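Local coordinates for putative DNA-binding protein (Streptomyces coelicolor, PDB 2EWT) that probably binds DNA through a helix-turn-helix domain as a central regulator of aerial mycelium formation, at residues L13-I16 with R17-G21; V52-L55 with A56-D60. One frame throughout, in Å; residues are numbered along the deposited sequence.

Contact 1. Residues L13-I16 with R17-G21; sequences LRAI and RTQQG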
ATOM      1  N   LEU A  13       3.986   7.970  -8.683  1.00  8.95           N
ATOM      2  CA  LEU A  13       4.838   6.919  -9.234  1.00  8.34           C
ATOM      3  C   LEU A  13       5.539   7.466 -10.477  1.00  7.90           C
ATOM      4  O   LEU A  13       6.727   7.211 -10.699  1.00  8.78           O
ATOM      5  CB  LEU A  13       4.001   5.689  -9.608  1.00  7.91           C
ATOM      6  CG  LEU A  13       3.737   4.694  -8.471  1.00  8.60           C
ATOM      7  CD1 LEU A  13       2.662   3.696  -8.882  1.00  7.80           C
ATOM      8  CD2 LEU A  13       5.027   3.973  -8.126  1.00  9.24           C
ATOM      9  N   ARG A  14       4.799   8.219 -11.287  1.00  8.71           N
ATOM     10  CA  ARG A  14       5.364   8.803 -12.502  1.00  9.49           C
ATOM     11  C   ARG A  14       6.401   9.872 -12.150  1.00 11.35           C
ATOM     12  O   ARG A  14       7.480   9.924 -12.743  1.00 10.90           O
ATOM     13  CB  ARG A  14       4.256   9.416 -13.376  1.00 10.80           C
ATOM     14  CG  ARG A  14       4.781  10.024 -14.679  1.00 13.29           C
ATOM     15  CD  ARG A  14       3.723  10.798 -15.463  1.00 19.08           C
ATOM     16  NE  ARG A  14       2.744   9.945 -16.137  1.00 24.61           N
ATOM     17  CZ  ARG A  14       1.614   9.508 -15.590  1.00 27.55           C
ATOM     18  NH1 ARG A  14       1.301   9.838 -14.343  1.00 28.89           N
ATOM     19  NH2 ARG A  14       0.783   8.751 -16.300  1.00 27.29           N
ATOM     20  N   ALA A  15       6.079  10.719 -11.178  1.00 12.57           N
ATOM     21  CA  ALA A  15       6.993  11.776 -10.763  1.00 12.92           C
ATOM     22  C   ALA A  15       8.321  11.203 -10.278  1.00 12.89           C
ATOM     23  O   ALA A  15       9.383  11.622 -10.728  1.00 14.05           O
ATOM     24  CB  ALA A  15       6.351  12.624  -9.665  1.00 14.20           C
ATOM     25  N   ILE A  16       8.264  10.236  -9.366  1.00 12.63           N
ATOM     26  CA  ILE A  16       9.481   9.627  -8.840  1.00 11.83           C
ATOM     27  C   ILE A  16      10.317   8.968  -9.940  1.00 11.78           C
ATOM     28  O   ILE A  16      11.544   9.072  -9.938  1.00 11.11           O
ATOM     29  CB  ILE A  16       9.151   8.599  -7.727  1.00 12.87           C
ATOM     30  CG1 ILE A  16       8.923   9.332  -6.402  1.00 16.45           C
ATOM     31  CG2 ILE A  16      10.283   7.594  -7.572  1.00 13.35           C
ATOM     32  CD1 ILE A  16       7.818  10.369  -6.442  1.00 18.75           C
ATOM     33  N   ARG A  17       9.655   8.297 -10.877  1.00  9.89           N
ATOM     34  CA  ARG A  17      10.362   7.651 -11.981  1.00 10.85           C
ATOM     35  C   ARG A  17      11.123   8.678 -12.813  1.00 11.40           C
ATOM     36  O   ARG A  17      12.331   8.557 -13.007  1.00 12.21           O
ATOM     37  CB  ARG A  17       9.386   6.914 -12.897  1.00  8.22           C
ATOM     38  CG  ARG A  17      10.016   6.463 -14.209  1.00  9.46           C
ATOM     39  CD  ARG A  17       9.059   5.626 -15.041  1.00  8.43           C
ATOM     40  NE  ARG A  17       7.890   6.369 -15.515  1.00  8.65           N
ATOM     41  CZ  ARG A  17       7.918   7.309 -16.457  1.00 11.07           C
ATOM     42  NH1 ARG A  17       9.063   7.648 -17.043  1.00  9.15           N
ATOM     43  NH2 ARG A  17       6.787   7.888 -16.841  1.00  8.28           N
ATOM     44  N   THR A  18      10.400   9.678 -13.307  1.00 13.61           N
ATOM     45  CA  THR A  18      10.990  10.725 -14.135  1.00 14.36           C
ATOM     46  C   THR A  18      12.045  11.522 -13.378  1.00 17.59           C
ATOM     47  O   THR A  18      13.066  11.909 -13.947  1.00 16.98           O
ATOM     48  CB  THR A  18       9.910  11.696 -14.658  1.00 15.53           C
ATOM     49  OG1 THR A  18       9.182  12.247 -13.552  1.00 17.53           O
ATOM     50  CG2 THR A  18       8.943  10.968 -15.587  1.00 15.12           C
ATOM     51  N   GLN A  19      11.799  11.756 -12.093  1.00 19.26           N
ATOM     52  CA  GLN A  19      12.730  12.514 -11.263  1.00 21.50           C
ATOM     53  C   GLN A  19      14.143  11.952 -11.260  1.00 20.86           C
ATOM     54  O   GLN A  19      15.111  12.705 -11.145  1.00 22.64           O
ATOM     55  CB  GLN A  19      12.212  12.598  -9.827  1.00 22.59           C
ATOM     56  CG  GLN A  19      11.259  13.752  -9.594  1.00 25.97           C
ATOM     57  CD  GLN A  19      10.727  13.785  -8.178  1.00 26.27           C
ATOM     58  OE1 GLN A  19      11.461  13.533  -7.222  1.00 27.87           O
ATOM     59  NE2 GLN A  19       9.449  14.111  -8.035  1.00 28.90           N
ATOM     60  N   GLN A  20      14.270  10.636 -11.374  1.00 19.17           N
ATOM     61  CA  GLN A  20      15.592  10.033 -11.391  1.00 20.47           C
ATOM     62  C   GLN A  20      16.052   9.705 -12.807  1.00 17.60           C
ATOM     63  O   GLN A  20      16.905   8.843 -13.015  1.00 19.10           O
ATOM     64  CB  GLN A  20      15.626   8.789 -10.507  1.00 22.28           C
ATOM     65  CG  GLN A  20      14.688   7.680 -10.913  1.00 24.56           C
ATOM     66  CD  GLN A  20      14.570   6.633  -9.830  1.00 26.88           C
ATOM     67  OE1 GLN A  20      13.977   6.877  -8.779  1.00 28.93           O
ATOM     68  NE2 GLN A  20      15.148   5.465 -10.072  1.00 27.47           N
ATOM     69  N   GLY A  21      15.463  10.402 -13.775  1.00 17.28           N
ATOM     70  CA  GLY A  21      15.833  10.245 -15.173  1.00 14.68           C
ATOM     71  C   GLY A  21      15.533   8.950 -15.904  1.00 14.89           C
ATOM     72  O   GLY A  21      16.223   8.616 -16.866  1.00 14.19           O
TER

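Contact 2. Residues V52-L55 with A56-D60; sequences VQRL and AELAD. With SO4 (sulfate ion), chain C.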
ATOM      1  N   VAL A  52      -0.405  -3.286  -2.327  1.00  6.89           N
ATOM      2  CA  VAL A  52       0.557  -2.800  -1.347  1.00  7.03           C
ATOM      3  C   VAL A  52       1.915  -3.455  -1.623  1.00  7.27           C
ATOM      4  O   VAL A  52       2.949  -2.789  -1.633  1.00  8.54           O
ATOM      5  CB  VAL A  52       0.124  -3.145   0.093  1.00  8.10           C
ATOM      6  CG1 VAL A  52       1.247  -2.815   1.064  1.00  7.85           C
ATOM      7  CG2 VAL A  52      -1.130  -2.354   0.463  1.00  8.69           C
ATOM      8  N   GLN A  53       1.904  -4.763  -1.854  1.00  8.77           N
ATOM      9  CA  GLN A  53       3.148  -5.486  -2.122  1.00  9.25           C
ATOM     10  C   GLN A  53       3.874  -4.896  -3.332  1.00 10.09           C
ATOM     11  O   GLN A  53       5.084  -4.669  -3.289  1.00  9.03           O
ATOM     12  CB  GLN A  53       2.856  -6.976  -2.338  1.00 11.63           C
ATOM     13  CG  GLN A  53       4.086  -7.827  -2.637  1.00 12.19           C
ATOM     14  CD  GLN A  53       3.778  -9.314  -2.636  1.00 12.72           C
ATOM     15  OE1 GLN A  53       2.707  -9.736  -3.065  1.00 14.67           O
ATOM     16  NE2 GLN A  53       4.725 -10.115  -2.166  1.00 16.18           N
ATOM     17  N   ARG A  54       3.129  -4.627  -4.401  1.00 10.22           N
ATOM     18  CA  ARG A  54       3.716  -4.056  -5.612  1.00 10.33           C
ATOM     19  C   ARG A  54       4.254  -2.652  -5.332  1.00  9.75           C
ATOM     20  O   ARG A  54       5.338  -2.292  -5.793  1.00  8.57           O
ATOM     21  CB  ARG A  54       2.672  -3.985  -6.732  1.00 13.04           C
ATOM     22  CG  ARG A  54       3.263  -3.713  -8.112  1.00 15.26           C
ATOM     23  CD  ARG A  54       4.075  -4.909  -8.601  1.00 19.35           C
ATOM     24  NE  ARG A  54       3.223  -6.064  -8.884  1.00 22.10           N
ATOM     25  CZ  ARG A  54       3.674  -7.293  -9.113  1.00 24.74           C
ATOM     26  NH1 ARG A  54       4.977  -7.543  -9.090  1.00 26.81           N
ATOM     27  NH2 ARG A  54       2.821  -8.277  -9.370  1.00 26.69           N
ATOM     28  N   LEU A  55       3.497  -1.853  -4.583  1.00  9.11           N
ATOM     29  CA  LEU A  55       3.948  -0.498  -4.266  1.00 10.16           C
ATOM     30  C   LEU A  55       5.264  -0.540  -3.496  1.00  8.93           C
ATOM     31  O   LEU A  55       6.175   0.247  -3.761  1.00 10.27           O
ATOM     32  CB  LEU A  55       2.897   0.252  -3.444  1.00  8.72           C
ATOM     33  CG  LEU A  55       3.235   1.726  -3.180  1.00 10.04           C
ATOM     34  CD1 LEU A  55       3.383   2.454  -4.510  1.00  9.08           C
ATOM     35  CD2 LEU A  55       2.151   2.374  -2.335  1.00 11.20           C
ATOM     36  N   ALA A  56       5.361  -1.459  -2.540  1.00 10.33           N
ATOM     37  CA  ALA A  56       6.574  -1.598  -1.744  1.00 11.90           C
ATOM     38  C   ALA A  56       7.748  -2.020  -2.624  1.00 12.51           C
ATOM     39  O   ALA A  56       8.871  -1.554  -2.435  1.00 13.61           O
ATOM     40  CB  ALA A  56       6.358  -2.622  -0.631  1.00 12.28           C
ATOM     41  N   GLU A  57       7.486  -2.899  -3.586  1.00 12.63           N
ATOM     42  CA  GLU A  57       8.536  -3.372  -4.485  1.00 11.80           C
ATOM     43  C   GLU A  57       9.016  -2.236  -5.386  1.00 11.52           C
ATOM     44  O   GLU A  57      10.212  -2.107  -5.651  1.00 11.09           O
ATOM     45  CB  GLU A  57       8.020  -4.544  -5.331  1.00 12.52           C
ATOM     46  CG  GLU A  57       7.468  -5.691  -4.486  1.00 13.60           C
ATOM     47  CD  GLU A  57       6.840  -6.808  -5.302  1.00 16.14           C
ATOM     48  OE1 GLU A  57       6.138  -6.514  -6.293  1.00 17.96           O
ATOM     49  OE2 GLU A  57       7.033  -7.986  -4.933  1.00 17.73           O
ATOM     50  N   LEU A  58       8.084  -1.408  -5.850  1.00 11.82           N
ATOM     51  CA  LEU A  58       8.439  -0.286  -6.711  1.00 11.99           C
ATOM     52  C   LEU A  58       9.195   0.782  -5.932  1.00 12.23           C
ATOM     53  O   LEU A  58      10.121   1.400  -6.459  1.00 11.57           O
ATOM     54  CB  LEU A  58       7.184   0.318  -7.342  1.00 11.61           C
ATOM     55  CG  LEU A  58       6.495  -0.594  -8.361  1.00 10.12           C
ATOM     56  CD1 LEU A  58       5.173   0.027  -8.795  1.00 10.52           C
ATOM     57  CD2 LEU A  58       7.414  -0.809  -9.570  1.00 11.54           C
ATOM     58  N   ALA A  59       8.804   0.998  -4.679  1.00 12.29           N
ATOM     59  CA  ALA A  59       9.475   1.989  -3.842  1.00 12.50           C
ATOM     60  C   ALA A  59      10.940   1.604  -3.696  1.00 13.46           C
ATOM     61  O   ALA A  59      11.830   2.448  -3.821  1.00 13.97           O
ATOM     62  CB  ALA A  59       8.817   2.057  -2.469  1.00 13.84           C
ATOM     63  N   ASP A  60      11.180   0.322  -3.428  1.00 14.36           N
ATOM     64  CA  ASP A  60      12.535  -0.197  -3.270  1.00 16.60           C
ATOM     65  C   ASP A  60      13.311  -0.022  -4.566  1.00 16.47           C
ATOM     66  O   ASP A  60      14.464   0.413  -4.560  1.00 15.65           O
ATOM     67  CB  ASP A  60      12.487  -1.680  -2.893  1.00 18.83           C
ATOM     68  CG  ASP A  60      11.996  -1.906  -1.478  1.00 23.20           C
ATOM     69  OD1 ASP A  60      11.350  -0.995  -0.920  1.00 28.73           O
ATOM     70  OD2 ASP A  60      12.246  -2.997  -0.924  1.00 26.88           O
TER
HETATM   71  S   SO4 C2002       0.054  -7.057 -10.889  1.00 50.73           S
HETATM   72  O1  SO4 C2002      -0.765  -5.974 -11.465  1.00 50.67           O
HETATM   73  O2  SO4 C2002      -0.497  -8.363 -11.294  1.00 51.63           O
HETATM   74  O3  SO4 C2002       1.440  -6.940 -11.384  1.00 51.90           O
HETATM   75  O4  SO4 C2002       0.046  -6.953  -9.417  1.00 50.78           O
HETATM   76  O   HOH W   1       7.355  -8.575  -1.586  1.00 20.41           O

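Contact 1. Residues L13-I16 with R17-G21
Arg-17 reaches back over the preceding turn to Arg-14, and its side chain can be followed outward from the helix. CB rests against two carbonyl oxygens, 3.5 Å from Leu-13 O and 3.6 Å from Arg-14 O. With CG anti to the backbone N (chi1 168°), the chain leaves beside its own carbonyl carbon and then bends at chi3, which brings the guanidinium round until NH2 lies 3.6 Å from the CG methylene of Arg-14. The two guanidinium planes are 73° apart, and the nearness of two positive groups is probably eased by acceptors on helix 37-45: NE of Arg-17 forms a salt bridge with Glu-44, whose carbonyl takes NH1 of Arg-14. NH1 of Arg-17 bonds to the carbonyl of Leu-22. Arginine, with several N-H groups on a long chain, suits this buried place, where it joins helix 3-19, the first of this helix-turn-helix domain, to helix 37-45 and to the chain just after its own end. Thr-18 OG1 stands 2.9 Å from Ala-15 O and 3.0 Å from Arg-14 O; its one proton can serve either. Past it, CG of Gln-19 lies 3.1 Å from Ala-15 O, and the extended chain brings NE2 to 3.8 Å from CB of Ala-15, whose single methyl group puts little in its way. The bond from Gln-20 N to Ile-16 O is weak, at 3.5 Å, where the helix gives out.

Contact 2. Residues V52-L55 with A56-D60
Arg-54 and Glu-57, three residues apart on one helix, meet in a salt bridge of 3.2 Å between NH1 and OE1. The guanidinium and carboxylate planes are 53° apart, and one nitrogen and one oxygen make the bridge. Bends at chi2 (69°) and chi3 (68°) fold the arginine round until its CD also lies 3.5 Å from OE1. Arginine is long enough to reach a sulfate ion too, probably from the crystallisation liquor: NH2 donates to O4 at 3.1 Å, and NE bonds weakly to the same oxygen, which lies in the guanidinium plane. Replacing Arg-54 by an alanine would probably leave Glu-57 with only a weak, long ion pair to Arg-34 among the charges described here, and the sulfate without these donors. OE2 packs 3.7 Å from CG of Gln-53, whose NE2 donates to a water that gives OE2 a weak bond. Further out, Thr-51 OG1 bonds the backbone N of Arg-54, Trp-35 packs on both charged side chains, and OE1 of Gln-53 accepts from the backbone N of Ser-2 of the second subunit. Polar side chains thus share one flank, partly covered, while Leu-55 and Leu-58 pack on helix 3-19, as expected of an amphipathic helix in a helix-turn-helix domain.

How the contacts relate
Contact 1 comes first along the chain, at the C-terminal end of helix 3-19; contact 2 opens helix 52-62, the last of the four helices. Their centres lie about 15 Å apart, yet they touch directly: CD2 of Leu-13 packs 4.0 Å from CD1 of Leu-58 and 4.3 Å from CD1 of Leu-55. Helices distant in sequence therefore share one hydrophobic core, to which Leu-69 adds by packing on both contacts. Helix 37-45 meets each of them too, through Glu-44 at contact 1 and Tyr-43 at contact 2. Of the two, contact 2 alone also reaches the second subunit, linking the packing inside the domain to the interface with the second copy in the assembly.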